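Local coordinates for protein glutamate--tRNA ligase (Methanothermobacter thermautotrophicus, PDB 3AII) that probably attaches glutamate to tRNA in two steps, first activating the amino acid with ATP and then transferring it to the acceptor end of the tRNA, at residues D137-P140 with R141-D144; V160-D163 with E164-I167; Y175-Y178 with T179-I183; K238-L241 with N242-N245. All blocks are in the same frame, centred on the assembly; numbering follows the deposited sequence.

Contact 1 (D137-P140 with R141-D144); sequences DTDP and RRVD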
loop_
_atom_site.group_PDB
_atom_site.type_symbol
_atom_site.label_atom_id
_atom_site.label_comp_id
_atom_site.label_asym_id
_atom_site.label_seq_id
_atom_site.Cartn_x
_atom_site.Cartn_y
_atom_site.Cartn_z
ATOM N N ASP A 137 -7.920 -15.978 -5.156
ATOM C CA ASP A 137 -6.918 -16.418 -6.125
ATOM C C ASP A 137 -7.499 -17.361 -7.187
ATOM O O ASP A 137 -6.902 -18.389 -7.495
ATOM C CB ASP A 137 -5.754 -17.093 -5.404
ATOM C CG ASP A 137 -6.161 -18.368 -4.692
ATOM O OD1 ASP A 137 -7.351 -18.535 -4.359
ATOM O OD2 ASP A 137 -5.283 -19.223 -4.477
ATOM N N THR A 138 -8.652 -16.998 -7.744
ATOM C CA THR A 138 -9.316 -17.829 -8.761
ATOM C C THR A 138 -9.002 -17.456 -10.216
ATOM O O THR A 138 -9.703 -17.902 -11.137
ATOM C CB THR A 138 -10.843 -17.769 -8.611
ATOM O OG1 THR A 138 -11.250 -16.399 -8.647
ATOM C CG2 THR A 138 -11.264 -18.381 -7.285
ATOM N N ASP A 139 -7.974 -16.644 -10.433
ATOM C CA ASP A 139 -7.507 -16.367 -11.794
ATOM C C ASP A 139 -6.083 -16.872 -11.871
ATOM O O ASP A 139 -5.159 -16.208 -11.384
ATOM C CB ASP A 139 -7.556 -14.875 -12.114
ATOM C CG ASP A 139 -7.112 -14.561 -13.541
ATOM O OD1 ASP A 139 -7.263 -13.394 -13.951
ATOM O OD2 ASP A 139 -6.621 -15.471 -14.254
ATOM N N PRO A 140 -5.905 -18.063 -12.452
ATOM C CA PRO A 140 -4.609 -18.742 -12.341
ATOM C C PRO A 140 -3.466 -17.956 -12.973
ATOM O O PRO A 140 -2.331 -18.108 -12.533
ATOM C CB PRO A 140 -4.830 -20.065 -13.083
ATOM C CG PRO A 140 -6.024 -19.831 -13.962
ATOM C CD PRO A 140 -6.878 -18.829 -13.259
ATOM N N ARG A 141 -3.757 -17.128 -13.972
ATOM C CA ARG A 141 -2.693 -16.389 -14.657
ATOM C C ARG A 141 -2.266 -15.112 -13.950
ATOM O O ARG A 141 -1.286 -14.481 -14.353
ATOM C CB ARG A 141 -3.100 -16.062 -16.094
ATOM C CG ARG A 141 -3.257 -17.293 -16.977
ATOM C CD ARG A 141 -3.340 -16.938 -18.455
ATOM N NE ARG A 141 -3.450 -18.138 -19.283
ATOM C CZ ARG A 141 -4.589 -18.599 -19.791
ATOM N NH1 ARG A 141 -5.727 -17.943 -19.589
ATOM N NH2 ARG A 141 -4.582 -19.697 -20.528
ATOM N N ARG A 142 -2.996 -14.727 -12.906
ATOM C CA ARG A 142 -2.729 -13.472 -12.206
ATOM C C ARG A 142 -2.265 -13.686 -10.772
ATOM O O ARG A 142 -2.331 -12.774 -9.950
ATOM C CB ARG A 142 -3.967 -12.577 -12.205
ATOM C CG ARG A 142 -4.596 -12.390 -13.578
ATOM C CD ARG A 142 -3.758 -11.493 -14.478
ATOM N NE ARG A 142 -4.084 -11.679 -15.891
ATOM C CZ ARG A 142 -5.221 -11.288 -16.459
ATOM N NH1 ARG A 142 -6.160 -10.689 -15.737
ATOM N NH2 ARG A 142 -5.423 -11.502 -17.752
ATOM N N VAL A 143 -1.805 -14.891 -10.468
ATOM C CA VAL A 143 -1.329 -15.177 -9.123
ATOM C C VAL A 143 0.179 -15.014 -8.993
ATOM O O VAL A 143 0.953 -15.591 -9.761
ATOM C CB VAL A 143 -1.693 -16.596 -8.697
ATOM C CG1 VAL A 143 -1.038 -16.922 -7.362
ATOM C CG2 VAL A 143 -3.217 -16.759 -8.635
ATOM N N ASP A 144 0.591 -14.226 -8.008
ATOM C CA ASP A 144 1.992 -14.134 -7.633
ATOM C C ASP A 144 2.206 -15.013 -6.409
ATOM O O ASP A 144 1.694 -14.726 -5.328
ATOM C CB ASP A 144 2.366 -12.684 -7.333
ATOM C CG ASP A 144 3.831 -12.517 -7.017
ATOM O OD1 ASP A 144 4.255 -11.371 -6.778
ATOM O OD2 ASP A 144 4.557 -13.529 -7.003
HETATM O O HOH W 1 0.022 -16.972 -12.264
#

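Contact 2 (V160-D163 with E164-I167); sequences VEWD and ETVI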
loop_
_atom_site.group_PDB
_atom_site.type_symbol
_atom_site.label_atom_id
_atom_site.label_comp_id
_atom_site.label_asym_id
_atom_site.label_seq_id
_atom_site.Cartn_x
_atom_site.Cartn_y
_atom_site.Cartn_z
ATOM N N VAL A 160 -3.569 -4.955 11.797
ATOM C CA VAL A 160 -4.864 -5.580 11.598
ATOM C C VAL A 160 -4.828 -6.983 12.204
ATOM O O VAL A 160 -3.886 -7.737 11.976
ATOM C CB VAL A 160 -5.206 -5.639 10.092
ATOM C CG1 VAL A 160 -6.378 -6.582 9.817
ATOM C CG2 VAL A 160 -5.508 -4.227 9.562
ATOM N N GLU A 161 -5.837 -7.292 13.006
ATOM C CA GLU A 161 -6.042 -8.638 13.534
ATOM C C GLU A 161 -7.238 -9.259 12.835
ATOM O O GLU A 161 -8.194 -8.562 12.488
ATOM C CB GLU A 161 -6.328 -8.592 15.031
ATOM C CG GLU A 161 -5.175 -8.095 15.883
ATOM C CD GLU A 161 -5.460 -8.230 17.378
ATOM O OE1 GLU A 161 -6.644 -8.198 17.778
ATOM O OE2 GLU A 161 -4.495 -8.364 18.155
ATOM N N TRP A 162 -7.210 -10.571 12.633
ATOM C CA TRP A 162 -8.363 -11.220 12.030
ATOM C C TRP A 162 -8.582 -12.609 12.621
ATOM O O TRP A 162 -7.786 -13.041 13.468
ATOM C CB TRP A 162 -8.253 -11.235 10.505
ATOM C CG TRP A 162 -7.120 -12.027 9.897
ATOM C CD1 TRP A 162 -7.221 -13.240 9.273
ATOM C CD2 TRP A 162 -5.748 -11.626 9.772
ATOM N NE1 TRP A 162 -5.990 -13.636 8.802
ATOM C CE2 TRP A 162 -5.068 -12.659 9.093
ATOM C CE3 TRP A 162 -5.014 -10.507 10.202
ATOM C CZ2 TRP A 162 -3.704 -12.606 8.808
ATOM C CZ3 TRP A 162 -3.644 -10.444 9.913
ATOM C CH2 TRP A 162 -3.002 -11.501 9.231
ATOM N N ASP A 163 -9.652 -13.283 12.205
ATOM C CA ASP A 163 -10.139 -14.469 12.912
ATOM C C ASP A 163 -10.107 -15.768 12.110
ATOM O O ASP A 163 -10.150 -16.853 12.686
ATOM C CB ASP A 163 -11.564 -14.240 13.426
ATOM C CG ASP A 163 -11.647 -13.073 14.372
ATOM O OD1 ASP A 163 -11.360 -13.260 15.580
ATOM O OD2 ASP A 163 -11.945 -11.963 13.904
ATOM N N GLU A 164 -10.063 -15.650 10.788
ATOM C CA GLU A 164 -10.064 -16.821 9.912
ATOM C C GLU A 164 -9.362 -16.440 8.639
ATOM O O GLU A 164 -9.465 -15.290 8.190
ATOM C CB GLU A 164 -11.486 -17.231 9.535
ATOM C CG GLU A 164 -12.206 -18.005 10.582
ATOM C CD GLU A 164 -13.451 -18.741 10.074
ATOM O OE1 GLU A 164 -13.730 -18.823 8.844
ATOM O OE2 GLU A 164 -14.141 -19.269 10.941
ATOM N N THR A 165 -8.647 -17.402 8.061
ATOM C CA THR A 165 -8.017 -17.202 6.759
ATOM C C THR A 165 -8.552 -18.281 5.824
ATOM O O THR A 165 -8.520 -19.475 6.154
ATOM C CB THR A 165 -6.481 -17.321 6.809
ATOM O OG1 THR A 165 -5.925 -16.258 7.589
ATOM C CG2 THR A 165 -5.898 -17.207 5.410
ATOM N N VAL A 166 -9.049 -17.854 4.665
ATOM C CA VAL A 166 -9.669 -18.757 3.708
ATOM C C VAL A 166 -9.010 -18.483 2.365
ATOM O O VAL A 166 -8.758 -17.329 2.030
ATOM C CB VAL A 166 -11.181 -18.485 3.613
ATOM C CG1 VAL A 166 -11.815 -19.279 2.473
ATOM C CG2 VAL A 166 -11.868 -18.822 4.931
ATOM N N ILE A 167 -8.681 -19.533 1.618
ATOM C CA ILE A 167 -8.064 -19.335 0.300
ATOM C C ILE A 167 -8.993 -19.920 -0.768
ATOM O O ILE A 167 -9.388 -21.079 -0.697
ATOM C CB ILE A 167 -6.670 -19.983 0.226
ATOM C CG1 ILE A 167 -5.720 -19.347 1.251
ATOM C CG2 ILE A 167 -6.056 -19.807 -1.173
ATOM C CD1 ILE A 167 -4.409 -20.114 1.395
#

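Contact 3 (Y175-Y178 with T179-I183); sequences YYEY and TEKLI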
loop_
_atom_site.group_PDB
_atom_site.type_symbol
_atom_site.label_atom_id
_atom_site.label_comp_id
_atom_site.label_asym_id
_atom_site.label_seq_id
_atom_site.Cartn_x
_atom_site.Cartn_y
_atom_site.Cartn_z
ATOM N N TYR A 175 -17.409 -24.341 -5.072
ATOM C CA TYR A 175 -18.006 -23.584 -6.172
ATOM C C TYR A 175 -18.717 -24.511 -7.148
ATOM O O TYR A 175 -19.730 -24.135 -7.721
ATOM C CB TYR A 175 -16.962 -22.726 -6.896
ATOM C CG TYR A 175 -16.164 -21.867 -5.952
ATOM C CD1 TYR A 175 -16.806 -21.015 -5.050
ATOM C CD2 TYR A 175 -14.783 -21.877 -5.978
ATOM C CE1 TYR A 175 -16.078 -20.231 -4.181
ATOM C CE2 TYR A 175 -14.047 -21.100 -5.117
ATOM C CZ TYR A 175 -14.702 -20.284 -4.220
ATOM O OH TYR A 175 -13.965 -19.519 -3.354
ATOM N N TYR A 176 -18.170 -25.704 -7.363
ATOM C CA TYR A 176 -18.820 -26.665 -8.267
ATOM C C TYR A 176 -20.135 -27.165 -7.672
ATOM O O TYR A 176 -21.140 -27.267 -8.368
ATOM C CB TYR A 176 -17.884 -27.847 -8.551
ATOM C CG TYR A 176 -16.577 -27.491 -9.235
ATOM C CD1 TYR A 176 -16.425 -26.307 -9.956
ATOM C CD2 TYR A 176 -15.493 -28.356 -9.169
ATOM C CE1 TYR A 176 -15.223 -25.993 -10.563
ATOM C CE2 TYR A 176 -14.285 -28.054 -9.767
ATOM C CZ TYR A 176 -14.155 -26.877 -10.477
ATOM O OH TYR A 176 -12.950 -26.610 -11.086
ATOM N N GLU A 177 -20.114 -27.468 -6.377
ATOM C CA GLU A 177 -21.306 -27.903 -5.647
ATOM C C GLU A 177 -22.421 -26.876 -5.783
ATOM O O GLU A 177 -23.587 -27.215 -6.088
ATOM C CB GLU A 177 -20.972 -28.099 -4.162
ATOM C CG GLU A 177 -22.159 -28.540 -3.311
ATOM C CD GLU A 177 -21.858 -28.473 -1.819
ATOM O OE1 GLU A 177 -20.662 -28.425 -1.453
ATOM O OE2 GLU A 177 -22.815 -28.461 -1.012
ATOM N N TYR A 178 -22.077 -25.613 -5.562
ATOM C CA TYR A 178 -23.093 -24.574 -5.624
ATOM C C TYR A 178 -23.479 -24.187 -7.044
ATOM O O TYR A 178 -24.550 -23.658 -7.252
ATOM C CB TYR A 178 -22.754 -23.376 -4.717
ATOM C CG TYR A 178 -23.028 -23.769 -3.291
ATOM C CD1 TYR A 178 -24.308 -23.679 -2.771
ATOM C CD2 TYR A 178 -22.035 -24.335 -2.504
ATOM C CE1 TYR A 178 -24.587 -24.095 -1.483
ATOM C CE2 TYR A 178 -22.314 -24.768 -1.206
ATOM C CZ TYR A 178 -23.597 -24.635 -0.714
ATOM O OH TYR A 178 -23.890 -25.049 0.567
ATOM N N THR A 179 -22.610 -24.467 -8.014
ATOM C CA THR A 179 -23.019 -24.351 -9.420
ATOM C C THR A 179 -24.118 -25.368 -9.738
ATOM O O THR A 179 -25.118 -25.029 -10.378
ATOM C CB THR A 179 -21.830 -24.556 -10.370
ATOM O OG1 THR A 179 -20.913 -23.468 -10.194
ATOM C CG2 THR A 179 -22.294 -24.578 -11.826
ATOM N N GLU A 180 -23.910 -26.615 -9.324
ATOM C CA GLU A 180 -24.910 -27.678 -9.527
ATOM C C GLU A 180 -26.223 -27.338 -8.814
ATOM O O GLU A 180 -27.305 -27.531 -9.362
ATOM C CB GLU A 180 -24.371 -29.040 -9.073
ATOM C CG GLU A 180 -23.176 -29.524 -9.899
ATOM C CD GLU A 180 -23.075 -31.041 -9.997
ATOM O OE1 GLU A 180 -23.706 -31.748 -9.177
ATOM O OE2 GLU A 180 -22.359 -31.524 -10.902
ATOM N N LYS A 181 -26.128 -26.800 -7.602
ATOM C CA LYS A 181 -27.336 -26.433 -6.866
ATOM C C LYS A 181 -28.072 -25.290 -7.552
ATOM O O LYS A 181 -29.308 -25.291 -7.628
ATOM C CB LYS A 181 -27.003 -26.061 -5.413
ATOM C CG LYS A 181 -26.730 -27.286 -4.535
ATOM C CD LYS A 181 -26.383 -26.892 -3.104
ATOM C CE LYS A 181 -26.049 -28.125 -2.264
ATOM N NZ LYS A 181 -25.647 -27.758 -0.881
ATOM N N LEU A 182 -27.317 -24.321 -8.058
ATOM C CA LEU A 182 -27.909 -23.175 -8.722
ATOM C C LEU A 182 -28.637 -23.622 -9.991
ATOM O O LEU A 182 -29.722 -23.143 -10.297
ATOM C CB LEU A 182 -26.830 -22.144 -9.065
ATOM C CG LEU A 182 -27.253 -20.853 -9.768
ATOM C CD1 LEU A 182 -28.251 -20.076 -8.924
ATOM C CD2 LEU A 182 -26.028 -19.992 -10.102
ATOM N N ILE A 183 -28.007 -24.515 -10.745
ATOM C CA ILE A 183 -28.637 -25.124 -11.915
ATOM C C ILE A 183 -29.902 -25.918 -11.555
ATOM O O ILE A 183 -30.916 -25.824 -12.251
ATOM C CB ILE A 183 -27.626 -26.023 -12.666
ATOM C CG1 ILE A 183 -26.518 -25.174 -13.297
ATOM C CG2 ILE A 183 -28.326 -26.857 -13.737
ATOM C CD1 ILE A 183 -25.400 -26.023 -13.931
#

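Contact 4 (K238-L241 with N242-N245); sequences KTDL and NHPN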
loop_
_atom_site.group_PDB
_atom_site.type_symbol
_atom_site.label_atom_id
_atom_site.label_comp_id
_atom_site.label_asym_id
_atom_site.label_seq_id
_atom_site.Cartn_x
_atom_site.Cartn_y
_atom_site.Cartn_z
ATOM N N LYS A 238 -29.009 -16.860 -14.536
ATOM C CA LYS A 238 -30.212 -16.284 -15.123
ATOM C C LYS A 238 -30.585 -15.038 -14.339
ATOM O O LYS A 238 -30.839 -15.114 -13.141
ATOM C CB LYS A 238 -31.364 -17.295 -15.111
ATOM C CG LYS A 238 -31.116 -18.528 -15.976
ATOM C CD LYS A 238 -32.337 -19.453 -16.037
ATOM C CE LYS A 238 -32.016 -20.693 -16.862
ATOM N NZ LYS A 238 -33.200 -21.598 -17.093
ATOM N N THR A 239 -30.594 -13.887 -15.008
ATOM C CA THR A 239 -31.035 -12.655 -14.369
ATOM C C THR A 239 -32.242 -12.107 -15.119
ATOM O O THR A 239 -33.273 -12.761 -15.171
ATOM C CB THR A 239 -29.906 -11.620 -14.263
ATOM O OG1 THR A 239 -29.502 -11.200 -15.572
ATOM C CG2 THR A 239 -28.708 -12.245 -13.542
ATOM N N ASP A 240 -32.105 -10.918 -15.687
ATOM C CA ASP A 240 -33.173 -10.289 -16.455
ATOM C C ASP A 240 -32.582 -9.899 -17.797
ATOM O O ASP A 240 -31.690 -9.059 -17.854
ATOM C CB ASP A 240 -33.680 -9.049 -15.715
ATOM C CG ASP A 240 -34.551 -8.152 -16.585
ATOM O OD1 ASP A 240 -35.003 -8.600 -17.657
ATOM O OD2 ASP A 240 -34.787 -6.990 -16.188
ATOM N N LEU A 241 -33.056 -10.518 -18.876
ATOM C CA LEU A 241 -32.505 -10.213 -20.195
ATOM C C LEU A 241 -32.877 -8.805 -20.656
ATOM O O LEU A 241 -32.324 -8.297 -21.629
ATOM C CB LEU A 241 -32.930 -11.242 -21.240
ATOM C CG LEU A 241 -32.297 -12.631 -21.167
ATOM C CD1 LEU A 241 -32.774 -13.474 -22.332
ATOM C CD2 LEU A 241 -30.780 -12.544 -21.155
ATOM N N ASN A 242 -33.810 -8.177 -19.952
ATOM C CA ASN A 242 -34.194 -6.811 -20.277
ATOM C C ASN A 242 -33.682 -5.781 -19.278
ATOM O O ASN A 242 -34.185 -4.659 -19.223
ATOM C CB ASN A 242 -35.711 -6.706 -20.421
ATOM C CG ASN A 242 -36.213 -7.394 -21.665
ATOM O OD1 ASN A 242 -36.796 -8.476 -21.603
ATOM N ND2 ASN A 242 -35.968 -6.779 -22.812
ATOM N N HIS A 243 -32.679 -6.161 -18.494
ATOM C CA HIS A 243 -32.120 -5.263 -17.493
ATOM C C HIS A 243 -31.583 -3.991 -18.144
ATOM O O HIS A 243 -30.892 -4.054 -19.161
ATOM C CB HIS A 243 -30.998 -5.950 -16.709
ATOM C CG HIS A 243 -30.713 -5.314 -15.385
ATOM N ND1 HIS A 243 -30.094 -4.087 -15.266
ATOM C CD2 HIS A 243 -30.963 -5.734 -14.122
ATOM C CE1 HIS A 243 -29.979 -3.778 -13.986
ATOM N NE2 HIS A 243 -30.498 -4.760 -13.271
ATOM N N PRO A 244 -31.894 -2.830 -17.549
ATOM C CA PRO A 244 -31.381 -1.537 -18.014
ATOM C C PRO A 244 -29.865 -1.549 -18.220
ATOM O O PRO A 244 -29.363 -0.892 -19.131
ATOM C CB PRO A 244 -31.752 -0.588 -16.872
ATOM C CG PRO A 244 -32.970 -1.189 -16.273
ATOM C CD PRO A 244 -32.811 -2.683 -16.403
ATOM N N ASN A 245 -29.145 -2.285 -17.380
ATOM C CA ASN A 245 -27.697 -2.417 -17.517
ATOM C C ASN A 245 -27.314 -3.736 -18.192
ATOM O O ASN A 245 -27.391 -4.803 -17.582
ATOM C CB ASN A 245 -27.025 -2.296 -16.147
ATOM C CG ASN A 245 -25.505 -2.360 -16.224
ATOM O OD1 ASN A 245 -24.931 -2.602 -17.284
ATOM N ND2 ASN A 245 -24.850 -2.156 -15.088
HETATM O O HOH W 2 -37.040 -9.650 -18.527
#

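Contact 1 (D137-P140 with R141-D144)
Asp139 meets Arg141 and Arg142, two and three residues on, with backbone and carboxylate both taking part. Its carbonyl accepts the amide of Arg142 (N to O 3.0 Å, N-H...O 162°), closing a tight turn over Pro140 and Arg141. Proline suits the corner because its ring holds phi near the -62° that the bend needs and because no bond is asked of its nitrogen.

The carboxylate of Asp139 folds back over the same turn, since CG lies beside its own carbonyl carbon (chi1 -178°). OD2 receives a weak bond from Arg141 N at 3.3 Å. The guanidinium of Arg142 has the carboxylate over one face, a charge attraction with no N-H aimed at the oxygen; the exact position of that carboxylate oxygen is doubtful.

Behind the turn, CG2 of Val143 rests 3.4 Å from Asp139 O and 4.1 Å from CB of Asp137, its methyl group packing against the carbonyl of the one and the CB of the other. A water bridges the carbonyls, donating to Pro140 O at 2.6 Å and to Val143 O at 3.0 Å.

Farther out, Arg141 pairs with Glu230 and Asp137 accepts from Ser169 and from Tyr148 of helix 147-158. The turn lies in the loop between strand 130-135 and helix 147-158, with Pro140 against Tyr271 of strand 270-272.

Contact 2 (V160-D163 with E164-I167)
The return leg of a beta-alpha-beta crossover is where this contact lies: helix 147-158 connects the parallel strands 130-135 and 164-167, and residues 160-163 lead from the helix into the second of them. Trp162 and Thr165 meet at this entry. The indole N-H of Trp162 points at the hydroxyl of Thr165, NE1 to OG1 2.9 Å and N-H...O 164°, and OG1 lies only 3° out of the ring plane, so the bond uses the N-H squarely and fixes how the indole is rotated. Beside it at the same edge, the CD1 carbon of Trp162 approaches the backbone oxygen O of Glu164 to 3.2 Å.

The ring gets there because CG of Trp162 sits between its own N and carbonyl carbon (chi1 64°), which throws the indole over the following residues. Tryptophan suits the place: a broad apolar surface packs on Leu131 and Leu133 of strand 130-135 and on Pro152 and Leu155 of helix 147-158, while its one polar atom finds the threonine. Threonine, beta-branched, suits the extended backbone and brings an acceptor besides.

Between the two, Asp163 turns its carboxylate away, and OD2 takes the amide of Leu131.

Such a crossover is characteristic of the Rossmann-like catalytic domain of class I aminoacyl-tRNA synthetases, and here the tryptophan packs between helix 147-158 and strand 130-135 where the chain enters strand 164-167.

Contact 3 (Y175-Y178 with T179-I183)
Tyr178 runs alongside Lys181, the two side chains pointing the same way off the helix, so that the CD methylene of Lys181 lies by the CD1-CE1 side of the phenol ring. CD of Lys181 comes 3.7 Å from CE1 of Tyr178, at an oblique approach, and NZ lies 3.5 Å from the hydroxyl OH of Tyr178. The ammonium itself goes to Glu177, one helical turn before it: NZ donates to OE2 of Glu177 at 2.9 Å, a salt bridge that meets the carboxylate on its anti side, 15° from its plane. The reach succeeds because Glu177 and Lys181 are both extended beyond CG and lie side by side, with the glutamate CG turned anti to the backbone nitrogen (chi1 179°). Glutamate and lysine four apart suit an accessible helix face, and Tyr178 gives the middle of the lysine chain an apolar neighbour.

On another face, Thr179 folds its hydroxyl back to the helix. Thr179 OG1 donates to Tyr175 O at 2.8 Å, and Thr179 N reaches the same oxygen at 2.9 Å, from the opposite face of the carbonyl plane. That carbonyl is gripped twice, and the buried hydroxyl is satisfied without an outside partner, which explains how a threonine can serve among apolar neighbours.

Helix 172-184 is wedged between several elements. Tyr175 and Thr179 pack on Phe276 of helix 274-284 and on Met254 of strand 252-256, Thr179 also touches Trp222 of helix 215-224, and Leu182 faces helix 299-310 at Leu306 and Leu310.

Contact 4 (K238-L241 with N242-N245)
Asp240 lays its carboxylate over the turn it begins, where OD1 takes the amide of Asn242. Its CG lies anti to the backbone nitrogen (chi1 166°), which brings OD1 within 2.6 Å of Asn242 N; the amide approaches from well above the carboxylate plane. This short bond forms an Asx turn, set upon a type I beta turn running from Asp240 to His243, whose closing bond joins His243 N to Asp240 O at 3.1 Å. One aspartate therefore fastens two successive amides, the first by its side chain and the second by its carbonyl, which is why this residue suits the first place of such a turn.

The side-chain amide of Asn242 does not touch the carboxylate directly, but a water links them: it donates to Asp240 OD1 at 2.5 Å and, weakly, to Asn242 OD1. The CB of Asn242 also stays close to Asp240 OD1, at 3.4 Å.

His243 lies by the other oxygen, its CB 4.0 Å from Asp240 OD2, and its imidazole bonds farther along the chain. There ND1 accepts Asn245 N at 2.9 Å, with the amide exactly in the ring plane, so ND1 carries no proton and the ring is held against rotation. This bond spans Pro244, whose own ring restricts the backbone there.

The loop joins antiparallel strands 234-237 and 252-256. Asp240 and His243 lean on Tyr305 of helix 299-310, His243 also on Glu301, while Leu241 turns inward to Ala207 and Asp250.

All four contacts belong to the catalytic domain. Contacts 1 and 2 touch, Asp137 OD2 lying 3.4 Å from Ile167 CG2. Contact 1 also borders the predicted HIGH motif: Asp137 packs on Pro105, and the backbones of Asp144 and Pro105 are hydrogen-bonded. At contact 2 the Asp163 side chain is about 4 Å from a calcium ion and about 3 Å from an acetic acid molecule, probably from crystallisation. The helix of contact 3 follows strand 164-167, its nearest atoms about 4 Å from contact 1. Contact 4 lies about 19 Å from contact 1 but about 6 Å from contact 3 (nearest atoms), and its Leu241 side chain is about 10 Å from the four-cysteine zinc ion.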